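Trigger factor (PDB 2NSC) probably acts as a ribosome-bound chaperone that keeps newly made proteins in an open conformation and isomerises their peptidyl-prolyl bonds. Local coordinates at residues Val3-Leu6 / Arg12-Leu15; Tyr34-Val39 / Asn52-Lys57; Phe69-Ile74 / Pro87-Arg92. All blocks are in the same frame, centred on the assembly; numbering follows the deposited sequence.

Contact 1. Residues Val3-Leu6 / Arg12-Leu15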
loop_
_atom_site.group_PDB
_atom_site.type_symbol
_atom_site.label_atom_id
_atom_site.label_comp_id
_atom_site.label_asym_id
_atom_site.label_seq_id
_atom_site.Cartn_x
_atom_site.Cartn_y
_atom_site.Cartn_z
ATOM N N VAL A 3 -0.101 14.530 3.006
ATOM C CA VAL A 3 -1.555 14.569 3.185
ATOM C C VAL A 3 -2.180 15.847 2.614
ATOM O O VAL A 3 -1.672 16.947 2.807
ATOM C CB VAL A 3 -1.963 14.381 4.664
ATOM C CG1 VAL A 3 -1.421 15.505 5.509
ATOM C CG2 VAL A 3 -3.479 14.320 4.801
ATOM N N LYS A 4 -3.286 15.697 1.907
ATOM C CA LYS A 4 -3.934 16.835 1.291
ATOM C C LYS A 4 -5.386 16.854 1.749
ATOM O O LYS A 4 -6.059 15.825 1.727
ATOM C CB LYS A 4 -3.802 16.742 -0.245
ATOM C CG LYS A 4 -4.620 17.756 -1.023
ATOM C CD LYS A 4 -4.613 17.470 -2.518
ATOM C CE LYS A 4 -5.528 18.441 -3.265
ATOM N NZ LYS A 4 -5.687 18.045 -4.714
ATOM N N GLU A 5 -5.867 18.013 2.183
ATOM C CA GLU A 5 -7.279 18.138 2.562
ATOM C C GLU A 5 -8.125 18.292 1.297
ATOM O O GLU A 5 -8.004 19.280 0.590
ATOM C CB GLU A 5 -7.502 19.305 3.529
ATOM C CG GLU A 5 -8.937 19.437 4.001
ATOM C CD GLU A 5 -9.153 20.597 4.974
ATOM O OE1 GLU A 5 -8.574 20.590 6.065
ATOM O OE2 GLU A 5 -9.930 21.515 4.658
ATOM N N LEU A 6 -8.971 17.308 1.008
ATOM C CA LEU A 6 -9.836 17.379 -0.176
ATOM C C LEU A 6 -11.051 18.269 0.054
ATOM O O LEU A 6 -11.496 18.965 -0.858
ATOM C CB LEU A 6 -10.273 15.983 -0.628
ATOM C CG LEU A 6 -9.194 15.006 -1.095
ATOM C CD1 LEU A 6 -9.831 13.673 -1.515
ATOM C CD2 LEU A 6 -8.375 15.602 -2.250
ATOM N N ARG A 12 -16.692 17.601 9.446
ATOM C CA ARG A 12 -16.345 16.482 8.609
ATOM C C ARG A 12 -15.214 16.916 7.669
ATOM O O ARG A 12 -15.380 17.858 6.887
ATOM C CB ARG A 12 -17.584 16.011 7.839
ATOM C CG ARG A 12 -17.371 14.795 6.957
ATOM C CD ARG A 12 -18.531 14.627 5.967
ATOM N NE ARG A 12 -18.072 14.015 4.726
ATOM C CZ ARG A 12 -18.201 14.564 3.524
ATOM N NH1 ARG A 12 -18.799 15.745 3.387
ATOM N NH2 ARG A 12 -17.739 13.926 2.456
ATOM N N VAL A 13 -14.066 16.237 7.772
ATOM C CA VAL A 13 -12.892 16.536 6.940
ATOM C C VAL A 13 -12.456 15.309 6.123
ATOM O O VAL A 13 -12.365 14.208 6.660
ATOM C CB VAL A 13 -11.703 17.085 7.777
ATOM C CG1 VAL A 13 -10.568 17.525 6.864
ATOM C CG2 VAL A 13 -12.153 18.261 8.640
ATOM N N VAL A 14 -12.217 15.511 4.825
ATOM C CA VAL A 14 -11.720 14.459 3.912
ATOM C C VAL A 14 -10.231 14.693 3.618
ATOM O O VAL A 14 -9.812 15.778 3.181
ATOM C CB VAL A 14 -12.539 14.420 2.598
ATOM C CG1 VAL A 14 -12.075 13.304 1.682
ATOM C CG2 VAL A 14 -14.023 14.268 2.907
ATOM N N LEU A 15 -9.427 13.681 3.899
ATOM C CA LEU A 15 -7.993 13.817 3.766
ATOM C C LEU A 15 -7.514 12.718 2.857
ATOM O O LEU A 15 -7.953 11.574 2.995
ATOM C CB LEU A 15 -7.310 13.669 5.126
ATOM C CG LEU A 15 -7.706 14.633 6.260
ATOM C CD1 LEU A 15 -7.024 14.184 7.547
ATOM C CD2 LEU A 15 -7.301 16.054 5.928
#
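Glu5 and Leu15 face each other as an antiparallel, non-hydrogen-bonded pair, their CA atoms 4.5 Å apart. Residues 3-6 and 12-15 run at 133° to one another, well short of strictly antiparallel, with their axes 4.7 Å apart at the closest approach. One backbone hydrogen bond joins them here, from Leu6 N to Val14 O at 2.8 Å. The same oxygen also takes a CA-H...O contact from Glu5, and Leu15 CA makes a matching one to Lys4 O. Beyond the two segments the backbone ladder goes on through Lys4 with Glu16 and Val14 with Glu7. These are the two arms of a beta hairpin, strands 2-9 and 12-18, in the N-terminal domain of trigger factor, the part that, as in other trigger factors, binds the ribosome.

Val3 lays CG2 against Leu15 CB at 3.9 Å, the two side chains crossing at a slant. Leu15 sends CD2 back over its bridge partner to touch CA and CB of Glu5. From there the extended Glu5 chain, with CG anti to the backbone N (chi1 -177°), runs across Val13 at about a right angle: CG, CD and OE1 all pass CG1 of that valine, OE1 at 3.7 Å. Leu6 and Val14 meet through methyl groups, CD1 against CG1 at 3.9 Å, while Leu6 CB also rests near CG1. Leu78 and Arg81, from the loop beyond helix 74-77, touch Leu15 as well.

Contact 2. Residues Tyr34-Val39 / Asn52-Lys57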
loop_
_atom_site.group_PDB
_atom_site.type_symbol
_atom_site.label_atom_id
_atom_site.label_comp_id
_atom_site.label_asym_id
_atom_site.label_seq_id
_atom_site.Cartn_x
_atom_site.Cartn_y
_atom_site.Cartn_z
ATOM N N TYR A 34 3.893 -10.423 8.397
ATOM C CA TYR A 34 2.565 -10.821 8.843
ATOM C C TYR A 34 2.170 -12.168 8.237
ATOM O O TYR A 34 1.642 -13.045 8.918
ATOM C CB TYR A 34 1.567 -9.738 8.415
ATOM C CG TYR A 34 0.130 -10.069 8.703
ATOM C CD1 TYR A 34 -0.437 -9.775 9.950
ATOM C CD2 TYR A 34 -0.683 -10.634 7.726
ATOM C CE1 TYR A 34 -1.777 -10.070 10.226
ATOM C CE2 TYR A 34 -2.023 -10.925 7.996
ATOM C CZ TYR A 34 -2.558 -10.648 9.248
ATOM O OH TYR A 34 -3.878 -10.944 9.521
ATOM N N LEU A 35 2.420 -12.314 6.939
ATOM C CA LEU A 35 2.066 -13.518 6.206
ATOM C C LEU A 35 2.881 -14.724 6.657
ATOM O O LEU A 35 2.345 -15.833 6.711
ATOM C CB LEU A 35 2.234 -13.294 4.714
ATOM C CG LEU A 35 1.116 -12.415 4.136
ATOM C CD1 LEU A 35 1.494 -11.880 2.759
ATOM C CD2 LEU A 35 -0.223 -13.174 4.090
ATOM N N ASN A 36 4.154 -14.506 6.993
ATOM C CA ASN A 36 5.052 -15.590 7.390
ATOM C C ASN A 36 4.792 -16.100 8.793
ATOM O O ASN A 36 5.250 -17.191 9.155
ATOM C CB ASN A 36 6.517 -15.171 7.249
ATOM C CG ASN A 36 7.138 -15.648 5.953
ATOM O OD1 ASN A 36 7.056 -16.831 5.625
ATOM N ND2 ASN A 36 7.783 -14.733 5.214
ATOM N N GLN A 37 4.050 -15.326 9.578
ATOM C CA GLN A 37 3.585 -15.772 10.887
ATOM C C GLN A 37 2.309 -16.629 10.783
ATOM O O GLN A 37 1.914 -17.269 11.756
ATOM C CB GLN A 37 3.280 -14.573 11.791
ATOM C CG GLN A 37 4.460 -13.679 12.180
ATOM C CD GLN A 37 4.001 -12.240 12.491
ATOM O OE1 GLN A 37 2.845 -11.870 12.237
ATOM N NE2 GLN A 37 4.899 -11.431 13.039
ATOM N N ARG A 38 1.671 -16.638 9.615
ATOM C CA ARG A 38 0.311 -17.160 9.473
ATOM C C ARG A 38 0.099 -18.183 8.384
ATOM O O ARG A 38 -0.917 -18.870 8.392
ATOM C CB ARG A 38 -0.658 -16.022 9.206
ATOM C CG ARG A 38 -0.971 -15.216 10.417
ATOM C CD ARG A 38 -1.870 -14.030 10.090
ATOM N NE ARG A 38 -2.247 -13.322 11.318
ATOM C CZ ARG A 38 -1.394 -12.643 12.091
ATOM N NH1 ARG A 38 -0.097 -12.565 11.781
ATOM N NH2 ARG A 38 -1.848 -12.030 13.178
ATOM N N VAL A 39 0.998 -18.235 7.409
ATOM C CA VAL A 39 0.886 -19.229 6.350
ATOM C C VAL A 39 2.156 -20.049 6.195
ATOM O O VAL A 39 3.257 -19.538 6.356
ATOM C CB VAL A 39 0.465 -18.624 4.984
ATOM C CG1 VAL A 39 -0.560 -17.519 5.182
ATOM C CG2 VAL A 39 1.658 -18.093 4.231
ATOM N N ASN A 52 9.488 -12.131 -2.661
ATOM C CA ASN A 52 9.223 -12.373 -4.085
ATOM C C ASN A 52 8.253 -13.504 -4.372
ATOM O O ASN A 52 7.514 -13.480 -5.364
ATOM C CB ASN A 52 10.537 -12.660 -4.808
ATOM C CG ASN A 52 11.397 -11.434 -4.927
ATOM O OD1 ASN A 52 10.883 -10.303 -4.972
ATOM N ND2 ASN A 52 12.714 -11.638 -4.976
ATOM N N VAL A 53 8.291 -14.505 -3.505
ATOM C CA VAL A 53 7.462 -15.685 -3.628
ATOM C C VAL A 53 6.041 -15.313 -3.224
ATOM O O VAL A 53 5.084 -15.643 -3.922
ATOM C CB VAL A 53 8.021 -16.825 -2.761
ATOM C CG1 VAL A 53 7.179 -18.091 -2.899
ATOM C CG2 VAL A 53 9.476 -17.099 -3.151
ATOM N N LEU A 54 5.907 -14.588 -2.117
ATOM C CA LEU A 54 4.596 -14.123 -1.674
ATOM C C LEU A 54 3.905 -13.259 -2.740
ATOM O O LEU A 54 2.747 -13.505 -3.092
ATOM C CB LEU A 54 4.706 -13.401 -0.333
ATOM C CG LEU A 54 5.016 -14.316 0.858
ATOM C CD1 LEU A 54 5.377 -13.497 2.066
ATOM C CD2 LEU A 54 3.846 -15.235 1.184
ATOM N N LYS A 55 4.633 -12.286 -3.283
ATOM C CA LYS A 55 4.111 -11.416 -4.336
ATOM C C LYS A 55 3.649 -12.200 -5.554
ATOM O O LYS A 55 2.679 -11.806 -6.204
ATOM C CB LYS A 55 5.158 -10.382 -4.745
ATOM C CG LYS A 55 5.709 -9.613 -3.559
ATOM C CD LYS A 55 6.649 -8.504 -3.954
ATOM C CE LYS A 55 5.913 -7.201 -4.176
ATOM N NZ LYS A 55 6.891 -6.085 -4.291
ATOM N N MET A 56 4.343 -13.303 -5.855
ATOM C CA MET A 56 4.021 -14.160 -7.014
ATOM C C MET A 56 2.775 -15.033 -6.785
ATOM O O MET A 56 1.867 -15.063 -7.623
ATOM C CB MET A 56 5.232 -15.023 -7.398
ATOM C CG MET A 56 4.998 -15.926 -8.589
ATOM S SD MET A 56 6.253 -17.210 -8.751
ATOM C CE MET A 56 5.847 -18.283 -7.365
ATOM N N LYS A 57 2.751 -15.734 -5.649
ATOM C CA LYS A 57 1.603 -16.541 -5.224
ATOM C C LYS A 57 0.324 -15.705 -5.098
ATOM O O LYS A 57 -0.694 -16.005 -5.733
ATOM C CB LYS A 57 1.889 -17.214 -3.870
ATOM C CG LYS A 57 3.107 -18.128 -3.830
ATOM C CD LYS A 57 2.904 -19.354 -4.673
ATOM C CE LYS A 57 4.139 -20.223 -4.681
ATOM N NZ LYS A 57 3.804 -21.575 -5.195
#
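Leu54 reaches from helix 51-58 toward Leu35, near the C-terminal end of helix 21-36, and the apolar part of the contact is made largely by its CD1. With CG anti to the carbonyl carbon (chi1 -71°), the Leu54 side chain brings this methyl to 4.1 Å from Leu35 CB. Leu35 thus offers its CB first; its own CD1 lies only slightly farther off, 4.3 Å from Leu54 CD1, while its CD2 is directed away from Leu54. The backbones stay well apart, 8.3 Å between the CA atoms of Leu35 and Leu54, so the helices are bridged by side chains. Leu35 also packs on Phe62 and Tyr65 of helix 62-71, and Leu54 on Ile49. Helices 21-36, 51-58 and 62-71 thus meet in a small buried cluster within the helical portion of the N-terminal domain, with the loop before helix 51-58 contributing to it through Ile49, on which Val39 packs as well.

Polar groups stand beside this apolar patch. Asn36 crosses Leu54 obliquely and brings ND2 near it, 4.2 Å from CD1, a van der Waals approach; its polar anchor is the backbone N of Ile49, which OD1 accepts from. That bond should hold the amide in place beside the leucine methyl. A salt bridge from Lys55 NZ to Glu28 OE2 gives helices 51-58 and 21-36 a charged link too.

Among the backbone bonds, Leu35 O accepts from two donors, Arg38 N at 3.1 Å and Val39 N at 2.8 Å.

Contact 3. Residues Phe69-Ile74 / Pro87-Arg92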
loop_
_atom_site.group_PDB
_atom_site.type_symbol
_atom_site.label_atom_id
_atom_site.label_comp_id
_atom_site.label_asym_id
_atom_site.label_seq_id
_atom_site.Cartn_x
_atom_site.Cartn_y
_atom_site.Cartn_z
ATOM N N PHE A 69 -1.212 -2.166 5.919
ATOM C CA PHE A 69 -0.147 -1.635 6.748
ATOM C C PHE A 69 0.137 -0.148 6.505
ATOM O O PHE A 69 0.542 0.562 7.428
ATOM C CB PHE A 69 1.106 -2.511 6.667
ATOM C CG PHE A 69 0.975 -3.798 7.443
ATOM C CD1 PHE A 69 1.041 -3.786 8.839
ATOM C CD2 PHE A 69 0.728 -5.009 6.782
ATOM C CE1 PHE A 69 0.893 -4.976 9.565
ATOM C CE2 PHE A 69 0.576 -6.185 7.484
ATOM C CZ PHE A 69 0.649 -6.182 8.875
ATOM N N LEU A 70 -0.087 0.336 5.287
ATOM C CA LEU A 70 0.032 1.768 5.057
ATOM C C LEU A 70 -1.025 2.510 5.874
ATOM O O LEU A 70 -0.731 3.539 6.469
ATOM C CB LEU A 70 -0.068 2.127 3.577
ATOM C CG LEU A 70 1.134 1.829 2.675
ATOM C CD1 LEU A 70 0.711 2.129 1.260
ATOM C CD2 LEU A 70 2.386 2.654 3.060
ATOM N N MET A 71 -2.241 1.966 5.898
ATOM C CA MET A 71 -3.349 2.527 6.660
ATOM C C MET A 71 -2.961 2.745 8.115
ATOM O O MET A 71 -3.444 3.676 8.747
ATOM C CB MET A 71 -4.585 1.621 6.571
ATOM C CG MET A 71 -5.582 1.998 5.486
ATOM S SD MET A 71 -6.877 0.731 5.185
ATOM C CE MET A 71 -7.387 0.236 6.843
ATOM N N ASP A 72 -2.059 1.912 8.631
ATOM C CA ASP A 72 -1.616 2.010 10.029
ATOM C C ASP A 72 -0.712 3.210 10.317
ATOM O O ASP A 72 -0.277 3.398 11.450
ATOM C CB ASP A 72 -0.873 0.728 10.466
ATOM C CG ASP A 72 -1.769 -0.509 10.501
ATOM O OD1 ASP A 72 -3.018 -0.369 10.427
ATOM O OD2 ASP A 72 -1.214 -1.632 10.628
ATOM N N LEU A 73 -0.392 3.996 9.297
ATOM C CA LEU A 73 0.447 5.161 9.508
ATOM C C LEU A 73 -0.426 6.356 9.836
ATOM O O LEU A 73 0.039 7.347 10.407
ATOM C CB LEU A 73 1.292 5.459 8.271
ATOM C CG LEU A 73 2.418 4.485 7.925
ATOM C CD1 LEU A 73 3.051 4.874 6.606
ATOM C CD2 LEU A 73 3.480 4.408 9.058
ATOM N N ILE A 74 -1.699 6.235 9.484
ATOM C CA ILE A 74 -2.614 7.355 9.511
ATOM C C ILE A 74 -2.927 7.858 10.927
ATOM O O ILE A 74 -2.655 9.014 11.207
ATOM C CB ILE A 74 -3.880 7.090 8.686
ATOM C CG1 ILE A 74 -3.478 6.818 7.230
ATOM C CG2 ILE A 74 -4.855 8.298 8.797
ATOM C CD1 ILE A 74 -4.631 6.502 6.310
ATOM N N PRO A 87 -10.645 7.212 11.828
ATOM C CA PRO A 87 -10.810 7.598 10.436
ATOM C C PRO A 87 -11.555 6.509 9.658
ATOM O O PRO A 87 -11.324 5.321 9.877
ATOM C CB PRO A 87 -9.373 7.697 9.931
ATOM C CG PRO A 87 -8.558 7.916 11.154
ATOM C CD PRO A 87 -9.230 7.172 12.237
ATOM N N ILE A 88 -12.451 6.923 8.767
ATOM C CA ILE A 88 -13.188 6.007 7.913
ATOM C C ILE A 88 -12.523 6.032 6.542
ATOM O O ILE A 88 -12.395 7.084 5.928
ATOM C CB ILE A 88 -14.689 6.395 7.845
ATOM C CG1 ILE A 88 -15.355 6.104 9.193
ATOM C CG2 ILE A 88 -15.413 5.632 6.729
ATOM C CD1 ILE A 88 -16.603 6.920 9.481
ATOM N N VAL A 89 -12.092 4.861 6.083
ATOM C CA VAL A 89 -11.444 4.732 4.789
ATOM C C VAL A 89 -12.507 4.737 3.702
ATOM O O VAL A 89 -13.397 3.889 3.699
ATOM C CB VAL A 89 -10.607 3.434 4.712
ATOM C CG1 VAL A 89 -10.094 3.195 3.279
ATOM C CG2 VAL A 89 -9.415 3.497 5.706
ATOM N N THR A 90 -12.421 5.689 2.780
ATOM C CA THR A 90 -13.394 5.788 1.696
ATOM C C THR A 90 -12.803 5.422 0.325
ATOM O O THR A 90 -13.537 5.226 -0.650
ATOM C CB THR A 90 -14.039 7.190 1.652
ATOM O OG1 THR A 90 -13.004 8.174 1.531
ATOM C CG2 THR A 90 -14.880 7.447 2.966
ATOM N N GLU A 91 -11.478 5.325 0.258
ATOM C CA GLU A 91 -10.796 4.933 -0.963
ATOM C C GLU A 91 -9.383 4.419 -0.669
ATOM O O GLU A 91 -8.692 4.971 0.180
ATOM C CB GLU A 91 -10.706 6.123 -1.912
ATOM C CG GLU A 91 -10.194 5.784 -3.298
ATOM C CD GLU A 91 -10.417 6.914 -4.298
ATOM O OE1 GLU A 91 -10.144 8.088 -3.949
ATOM O OE2 GLU A 91 -10.859 6.621 -5.434
ATOM N N ARG A 92 -8.971 3.388 -1.407
ATOM C CA ARG A 92 -7.600 2.838 -1.370
ATOM C C ARG A 92 -7.122 2.591 -2.776
ATOM O O ARG A 92 -7.908 2.201 -3.644
ATOM C CB ARG A 92 -7.569 1.506 -0.624
ATOM C CG ARG A 92 -7.476 1.657 0.892
ATOM C CD ARG A 92 -8.048 0.438 1.667
ATOM N NE ARG A 92 -7.619 -0.873 1.172
ATOM C CZ ARG A 92 -6.931 -1.753 1.892
ATOM N NH1 ARG A 92 -6.585 -1.454 3.139
ATOM N NH2 ARG A 92 -6.591 -2.928 1.370
#
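Met71 meets Val89 and Arg92 side chain to side chain, with the CA atoms of Met71 and Val89 8.6 Å apart. Its CB leaves the end of helix 62-71 toward residues 87-92, and CG is the first atom to arrive, 4.1 Å from Val89 CG2. SD comes next. It lies 3.8 Å from the same valine methyl and also against Arg92 CD, and it accepts a weak hydrogen bond from Arg92 NH1 at 3.0 Å, with an N-H...S angle of 149°. That separation is shorter than expected for a bond to sulfur and should be read with caution. The sulfur sits at the edge of the guanidinium, in its plane, and the two side chains cross at about a right angle. The bend at chi3 (44°) then turns CE back beside Val89 CG2, at 4.0 Å. SD and CE both touch Val89 CG2, the two side chains meeting tip to tip.

The charge of Arg92 is met by acids: NH1 forms a salt bridge with Asp68 and NH2 one with Glu64, both on helix 62-71. Replacing Met71 by alanine would remove SD and CE, which is likely to open a gap beside Val89 CG2 and to leave Arg92 CD and NH1 without that neighbour. At the end of the type I turn Met71-Ile74, Ile74 CG2 adds a looser apolar touch on Pro87 CG, 4.4 Å away. Here the loop that follows helix 74-77 is laid along the end of helix 62-71, an irregular segment packed on a helix at the surface of the N-terminal domain of trigger factor.

Overall arrangement
Starting at the N terminus, contact 1 closes first, pairing strands 2-9 and 12-18 across their short turn. The chain then enters helix 21-36, and contact 2 ties the far end of that helix to helix 51-58, closing the long loop between them. Contact 3 comes last, closing the loop from the end of helix 62-71 through helix 74-77 to residues 87-92. The three follow in series, neither nesting nor crossing. Contacts 1 and 2 lie on opposite sides of the chain's centre, about 33 Å between their centres. Contact 3 touches contact 2, where Phe69 CZ packs 3.7 Å from Tyr34 CB, and comes within about 5 Å (nearest atoms) of contact 1.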